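Exotoxin 6 (PDB 4ZYS) is a staphylococcal superantigen-like exotoxin, probably secreted to interfere with host immune defences. Local coordinates at residues Y121-E126 and K131-R136; E139-Q144 and I192-K197. All coordinates share one frame; numbering follows the deposited sequence.

Contact 1: residues Y121-E126 and K131-R136; sequences YQIYKE and KELDYR
E132 OE2 is reached by two waters that join helix 130-145 to the loop that precedes strand 127-129, a solvent-mediated seam beside an apolar one in the beta-grasp domain of this superantigen-like toxin. The first water donates to E132 OE2 at 3.0 Å and is also hydrogen-bonded to Y121 OH at 3.0 Å. The second accepts from the backbone N of Y124 at 2.8 Å and donates only weakly to E132 OE2. Loop 121-126 is thus tied to the helix through one carboxylate oxygen, which an extended glutamate chain, CG anti to its own backbone N (chi1 176°), carries toward the loop.

The other oxygen, OE1, faces the aliphatic part of K125, lying 3.9 Å from its CE. The ammonium takes no direct share in this: K125 NZ stays 5.3 Å from E132 OE1 while it forms a salt bridge with D70 and hydrogen bonds with D127 O and T91 OG1, and bends at chi3 and chi4 (53° and 51°) curl the end of the lysine to those partners. Because D70 lies on strand 69-74 of the OB-fold sheet, this lysine also links the two domains, and F72 of the same strand packs against E132 and R136.

Beside the water bridges the join is made by hydrocarbon. L133 puts CD2 at the edge of the Y121 ring, near its plane, and the same methyl meets I123 CD1 at 3.8 Å, the two side chains crossing at about a right angle. I128 of the short strand 127-129 touches both I123 and L133. R136 contributes its CB, its guanidinium leading away to a salt bridge with E139; the tyrosine hydroxyl Y121 OH rests 3.7 Å from R136 CB.

Contact 2: residues E139-Q144 and I192-K197; sequences ERAIKQ and ILVEMK
With no ring, amide or carboxylate between them, A141 meets V194 and M196 through aliphatic groups and selenium, so there are no flat faces or edges to match. This is a small example of how a beta-grasp domain is put together: helix 130-145 lies against the mixed sheet, and the strand it touches here, 189-196, is the middle one of the five.

A single methyl does the work on the helix side. A141 CB points at the strand, and its small size is consistent with a close approach of the two backbones, the CA atoms of A141 and V194 being 7.6 Å apart. V194 offers CG1, which stands anti to the backbone N (chi1 -175°) and lies 4.2 Å from A141 CB.

M196, present as selenomethionine, arrives from another direction, since its selenium and V194 CG1 are about 80° apart as seen from the alanine methyl. Around this meeting point L147 touches A141, H145 packs on M196 from the helix, and K111 of the neighbouring strand 106-111 touches M196 as well. The selenium, M196 SE, comes to 4.2 Å from A141 CB, while the terminal methyl CE turns beyond it.

Overall arrangement
Both contacts draw on helix 130-145, and the centres of the two contacts lie about 14 Å apart. Contact 1 uses the beginning of the helix to hold the loop that follows strand 117-119, and contact 2 uses a later part to lie on the central strand of the sheet. Y121 joins them: its ring carbon CD1 is 3.5 Å from R140 NH2, and its CD2 is 3.8 Å from I192 CD1, so Y121 of contact 1 touches both segments of contact 2. A hydrogen bond from R140 NH1 to the carbonyl of L120 anchors R140 just ahead of that loop. Contact 1 also adjoins the OB-fold sheet; contact 2 belongs to the beta-grasp interior.

Contact 1: residues Y121-E126 and K131-R136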
loop_
_atom_site.group_PDB
_atom_site.type_symbol
_atom_site.label_atom_id
_atom_site.label_comp_id
_atom_site.label_asym_id
_atom_site.label_seq_id
_atom_site.Cartn_x
_atom_site.Cartn_y
_atom_site.Cartn_z
ATOM N N TYR A 121 7.058 3.236 14.124
ATOM C CA TYR A 121 6.453 2.519 13.003
ATOM C C TYR A 121 7.021 1.099 12.939
ATOM O O TYR A 121 8.242 0.932 12.908
ATOM C CB TYR A 121 6.672 3.262 11.686
ATOM C CG TYR A 121 5.855 2.690 10.548
ATOM C CD1 TYR A 121 4.465 2.704 10.584
ATOM C CD2 TYR A 121 6.468 2.121 9.443
ATOM C CE1 TYR A 121 3.707 2.156 9.555
ATOM C CE2 TYR A 121 5.720 1.586 8.398
ATOM C CZ TYR A 121 4.338 1.587 8.468
ATOM O OH TYR A 121 3.587 1.076 7.444
ATOM N N GLN A 122 6.159 0.089 12.981
ATOM C CA GLN A 122 6.621 -1.309 12.972
ATOM C C GLN A 122 6.300 -2.010 11.646
ATOM O O GLN A 122 5.143 -2.016 11.229
ATOM C CB GLN A 122 6.018 -2.113 14.156
ATOM C CG GLN A 122 6.322 -1.486 15.497
ATOM C CD GLN A 122 6.164 -2.341 16.716
ATOM O OE1 GLN A 122 5.497 -3.382 16.749
ATOM N NE2 GLN A 122 6.808 -1.909 17.761
ATOM N N ILE A 123 7.326 -2.602 11.001
ATOM C CA ILE A 123 7.227 -3.394 9.756
ATOM C C ILE A 123 7.310 -4.883 10.154
ATOM O O ILE A 123 8.224 -5.257 10.884
ATOM C CB ILE A 123 8.325 -3.005 8.696
ATOM C CG1 ILE A 123 8.160 -1.558 8.152
ATOM C CG2 ILE A 123 8.421 -4.019 7.529
ATOM C CD1 ILE A 123 6.924 -1.302 7.379
ATOM N N TYR A 124 6.371 -5.718 9.678
ATOM C CA TYR A 124 6.370 -7.142 10.015
ATOM C C TYR A 124 6.670 -8.020 8.784
ATOM O O TYR A 124 6.875 -9.235 8.919
ATOM C CB TYR A 124 5.015 -7.538 10.646
ATOM C CG TYR A 124 4.599 -6.631 11.789
ATOM C CD1 TYR A 124 5.273 -6.657 13.011
ATOM C CD2 TYR A 124 3.558 -5.720 11.638
ATOM C CE1 TYR A 124 4.899 -5.819 14.063
ATOM C CE2 TYR A 124 3.161 -4.895 12.688
ATOM C CZ TYR A 124 3.837 -4.942 13.895
ATOM O OH TYR A 124 3.450 -4.121 14.921
ATOM N N LYS A 125 6.717 -7.404 7.601
ATOM C CA LYS A 125 6.846 -8.160 6.373
ATOM C C LYS A 125 8.174 -8.019 5.644
ATOM O O LYS A 125 8.716 -6.924 5.509
ATOM C CB LYS A 125 5.701 -7.777 5.434
ATOM C CG LYS A 125 4.408 -8.523 5.801
ATOM C CD LYS A 125 3.138 -8.070 5.026
ATOM C CE LYS A 125 3.241 -8.070 3.511
ATOM N NZ LYS A 125 3.751 -9.372 2.967
ATOM N N GLU A 126 8.664 -9.154 5.117
ATOM C CA GLU A 126 9.882 -9.196 4.286
ATOM C C GLU A 126 9.596 -8.594 2.915
ATOM O O GLU A 126 10.416 -7.882 2.341
ATOM C CB GLU A 126 10.342 -10.639 4.084
ATOM C CG GLU A 126 10.899 -11.310 5.312
ATOM C CD GLU A 126 11.366 -12.699 4.939
ATOM O OE1 GLU A 126 12.435 -12.812 4.298
ATOM O OE2 GLU A 126 10.610 -13.664 5.191
ATOM N N LYS A 131 1.542 -0.317 -1.959
ATOM C CA LYS A 131 0.106 -0.121 -1.646
ATOM C C LYS A 131 -0.097 -0.051 -0.126
ATOM O O LYS A 131 -0.818 0.843 0.336
ATOM C CB LYS A 131 -0.761 -1.257 -2.238
ATOM C CG LYS A 131 -2.249 -1.150 -1.865
ATOM C CD LYS A 131 -3.051 -2.410 -2.209
ATOM C CE LYS A 131 -4.543 -2.171 -2.254
ATOM N NZ LYS A 131 -4.925 -1.262 -3.362
ATOM N N GLU A 132 0.500 -1.006 0.641
ATOM C CA GLU A 132 0.347 -1.068 2.108
ATOM C C GLU A 132 1.049 0.112 2.795
ATOM O O GLU A 132 0.455 0.754 3.664
ATOM C CB GLU A 132 0.893 -2.390 2.661
ATOM C CG GLU A 132 0.843 -2.470 4.179
ATOM C CD GLU A 132 1.290 -3.784 4.783
ATOM O OE1 GLU A 132 1.225 -4.813 4.074
ATOM O OE2 GLU A 132 1.702 -3.789 5.967
ATOM N N LEU A 133 2.314 0.400 2.399
ATOM C CA LEU A 133 3.064 1.502 2.992
ATOM C C LEU A 133 2.367 2.818 2.696
ATOM O O LEU A 133 2.263 3.653 3.577
ATOM C CB LEU A 133 4.518 1.530 2.480
ATOM C CG LEU A 133 5.414 0.430 3.018
ATOM C CD1 LEU A 133 6.534 0.130 2.067
ATOM C CD2 LEU A 133 5.927 0.765 4.408
ATOM N N ASP A 134 1.864 2.983 1.472
ATOM C CA ASP A 134 1.167 4.200 1.037
ATOM C C ASP A 134 -0.085 4.432 1.889
ATOM O O ASP A 134 -0.205 5.494 2.493
ATOM C CB ASP A 134 0.813 4.115 -0.456
ATOM C CG ASP A 134 -0.052 5.238 -0.978
ATOM O OD1 ASP A 134 0.431 6.394 -1.010
ATOM O OD2 ASP A 134 -1.171 4.954 -1.429
ATOM N N TYR A 135 -0.938 3.411 2.023
ATOM C CA TYR A 135 -2.156 3.521 2.797
ATOM C C TYR A 135 -1.883 3.808 4.268
ATOM O O TYR A 135 -2.510 4.707 4.830
ATOM C CB TYR A 135 -3.014 2.249 2.666
ATOM C CG TYR A 135 -4.333 2.367 3.402
ATOM C CD1 TYR A 135 -4.429 2.055 4.751
ATOM C CD2 TYR A 135 -5.487 2.761 2.741
ATOM C CE1 TYR A 135 -5.633 2.175 5.438
ATOM C CE2 TYR A 135 -6.700 2.892 3.418
ATOM C CZ TYR A 135 -6.769 2.589 4.767
ATOM O OH TYR A 135 -7.943 2.700 5.464
ATOM N N ARG A 136 -1.023 2.996 4.906
ATOM C CA ARG A 136 -0.750 3.097 6.343
ATOM C C ARG A 136 -0.049 4.415 6.711
ATOM O O ARG A 136 -0.312 4.963 7.786
ATOM C CB ARG A 136 0.069 1.894 6.839
ATOM C CG ARG A 136 -0.668 0.551 6.742
ATOM C CD ARG A 136 -1.866 0.499 7.699
ATOM N NE ARG A 136 -2.468 -0.830 7.750
ATOM C CZ ARG A 136 -3.704 -1.072 8.162
ATOM N NH1 ARG A 136 -4.504 -0.071 8.514
ATOM N NH2 ARG A 136 -4.159 -2.306 8.199
HETATM O O HOH W 1 3.212 -1.923 7.715
HETATM O O HOH W 2 4.342 -5.002 7.892
#

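Contact 2: residues E139-Q144 and I192-K197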
loop_
_atom_site.group_PDB
_atom_site.type_symbol
_atom_site.label_atom_id
_atom_site.label_comp_id
_atom_site.label_asym_id
_atom_site.label_seq_id
_atom_site.Cartn_x
_atom_site.Cartn_y
_atom_site.Cartn_z
ATOM N N GLU A 139 -2.761 7.106 6.384
ATOM C CA GLU A 139 -3.694 6.888 7.511
ATOM C C GLU A 139 -3.217 7.602 8.784
ATOM O O GLU A 139 -4.013 8.266 9.442
ATOM C CB GLU A 139 -3.844 5.378 7.785
ATOM C CG GLU A 139 -4.807 5.018 8.907
ATOM C CD GLU A 139 -4.983 3.527 9.095
ATOM O OE1 GLU A 139 -3.967 2.795 9.040
ATOM O OE2 GLU A 139 -6.139 3.090 9.301
ATOM N N ARG A 140 -1.926 7.466 9.105
ATOM C CA ARG A 140 -1.248 8.089 10.245
ATOM C C ARG A 140 -1.259 9.630 10.073
ATOM O O ARG A 140 -1.639 10.335 11.001
ATOM C CB ARG A 140 0.184 7.514 10.308
ATOM C CG ARG A 140 1.093 7.982 11.438
ATOM C CD ARG A 140 0.933 7.245 12.747
ATOM N NE ARG A 140 1.088 5.783 12.678
ATOM C CZ ARG A 140 2.175 5.117 13.049
ATOM N NH1 ARG A 140 3.255 5.769 13.460
ATOM N NH2 ARG A 140 2.188 3.795 13.019
ATOM N N ALA A 141 -0.899 10.144 8.871
ATOM C CA ALA A 141 -0.906 11.575 8.543
ATOM C C ALA A 141 -2.328 12.182 8.631
ATOM O O ALA A 141 -2.470 13.326 9.055
ATOM C CB ALA A 141 -0.344 11.785 7.150
ATOM N N ILE A 142 -3.372 11.412 8.261
ATOM C CA ILE A 142 -4.772 11.851 8.303
ATOM C C ILE A 142 -5.267 11.903 9.746
ATOM O O ILE A 142 -5.809 12.923 10.175
ATOM C CB ILE A 142 -5.685 10.948 7.421
ATOM C CG1 ILE A 142 -5.366 11.126 5.912
ATOM C CG2 ILE A 142 -7.173 11.170 7.711
ATOM C CD1 ILE A 142 -5.816 9.955 5.053
ATOM N N LYS A 143 -5.096 10.788 10.478
ATOM C CA LYS A 143 -5.579 10.632 11.847
ATOM C C LYS A 143 -4.866 11.550 12.811
ATOM O O LYS A 143 -5.532 12.220 13.587
ATOM C CB LYS A 143 -5.473 9.163 12.312
ATOM C CG LYS A 143 -6.555 8.260 11.716
ATOM C CD LYS A 143 -6.616 6.869 12.386
ATOM C CE LYS A 143 -7.717 6.016 11.771
ATOM N NZ LYS A 143 -8.014 4.789 12.562
ATOM N N GLN A 144 -3.541 11.648 12.734
ATOM C CA GLN A 144 -2.803 12.468 13.695
ATOM C C GLN A 144 -2.442 13.880 13.236
ATOM O O GLN A 144 -2.239 14.730 14.099
ATOM C CB GLN A 144 -1.509 11.776 14.109
ATOM C CG GLN A 144 -1.730 10.525 14.924
ATOM C CD GLN A 144 -0.456 9.794 15.253
ATOM O OE1 GLN A 144 0.632 10.056 14.723
ATOM N NE2 GLN A 144 -0.583 8.837 16.125
ATOM N N ILE A 192 11.746 6.749 6.856
ATOM C CA ILE A 192 10.518 7.170 6.209
ATOM C C ILE A 192 10.266 8.620 6.628
ATOM O O ILE A 192 10.379 8.978 7.807
ATOM C CB ILE A 192 9.287 6.255 6.478
ATOM C CG1 ILE A 192 9.559 4.783 6.076
ATOM C CG2 ILE A 192 8.006 6.799 5.764
ATOM C CD1 ILE A 192 8.486 3.759 6.660
ATOM N N LEU A 193 9.948 9.451 5.644
ATOM C CA LEU A 193 9.603 10.829 5.871
ATOM C C LEU A 193 8.277 11.095 5.222
ATOM O O LEU A 193 8.102 10.764 4.055
ATOM C CB LEU A 193 10.708 11.792 5.326
ATOM C CG LEU A 193 10.419 13.312 5.458
ATOM C CD1 LEU A 193 10.379 13.741 6.922
ATOM C CD2 LEU A 193 11.436 14.132 4.692
ATOM N N VAL A 194 7.325 11.670 5.978
ATOM C CA VAL A 194 6.033 12.109 5.442
ATOM C C VAL A 194 6.028 13.623 5.573
ATOM O O VAL A 194 5.992 14.117 6.687
ATOM C CB VAL A 194 4.793 11.453 6.116
ATOM C CG1 VAL A 194 3.513 11.888 5.415
ATOM C CG2 VAL A 194 4.895 9.932 6.144
ATOM N N GLU A 195 6.153 14.353 4.467
ATOM C CA GLU A 195 6.130 15.820 4.451
ATOM C C GLU A 195 4.774 16.308 4.006
ATOM O O GLU A 195 4.321 15.902 2.931
ATOM C CB GLU A 195 7.187 16.406 3.478
ATOM C CG GLU A 195 8.616 16.399 3.963
ATOM C CD GLU A 195 9.635 16.751 2.894
ATOM O OE1 GLU A 195 9.801 15.972 1.920
ATOM O OE2 GLU A 195 10.291 17.806 3.050
HETATM N N MSE A 196 4.141 17.212 4.784
HETATM C CA MSE A 196 2.870 17.825 4.390
HETATM C C MSE A 196 3.057 19.303 4.245
HETATM O O MSE A 196 3.828 19.880 5.001
HETATM C CB MSE A 196 1.758 17.571 5.401
HETATM C CG MSE A 196 1.434 16.128 5.619
HETATM SE SE MSE A 196 0.523 15.937 7.335
HETATM C CE MSE A 196 -0.762 17.401 7.216
ATOM N N LYS A 197 2.361 19.925 3.275
ATOM C CA LYS A 197 2.419 21.372 2.998
ATOM C C LYS A 197 0.998 21.909 2.663
ATOM O O LYS A 197 0.030 21.113 2.696
ATOM C CB LYS A 197 3.401 21.684 1.836
ATOM C CG LYS A 197 4.800 21.085 1.947
ATOM C CD LYS A 197 5.628 21.333 0.680
ATOM C CE LYS A 197 7.031 20.783 0.797
ATOM N NZ LYS A 197 7.905 21.260 -0.306
ATOM O OXT LYS A 197 0.859 23.107 2.316
#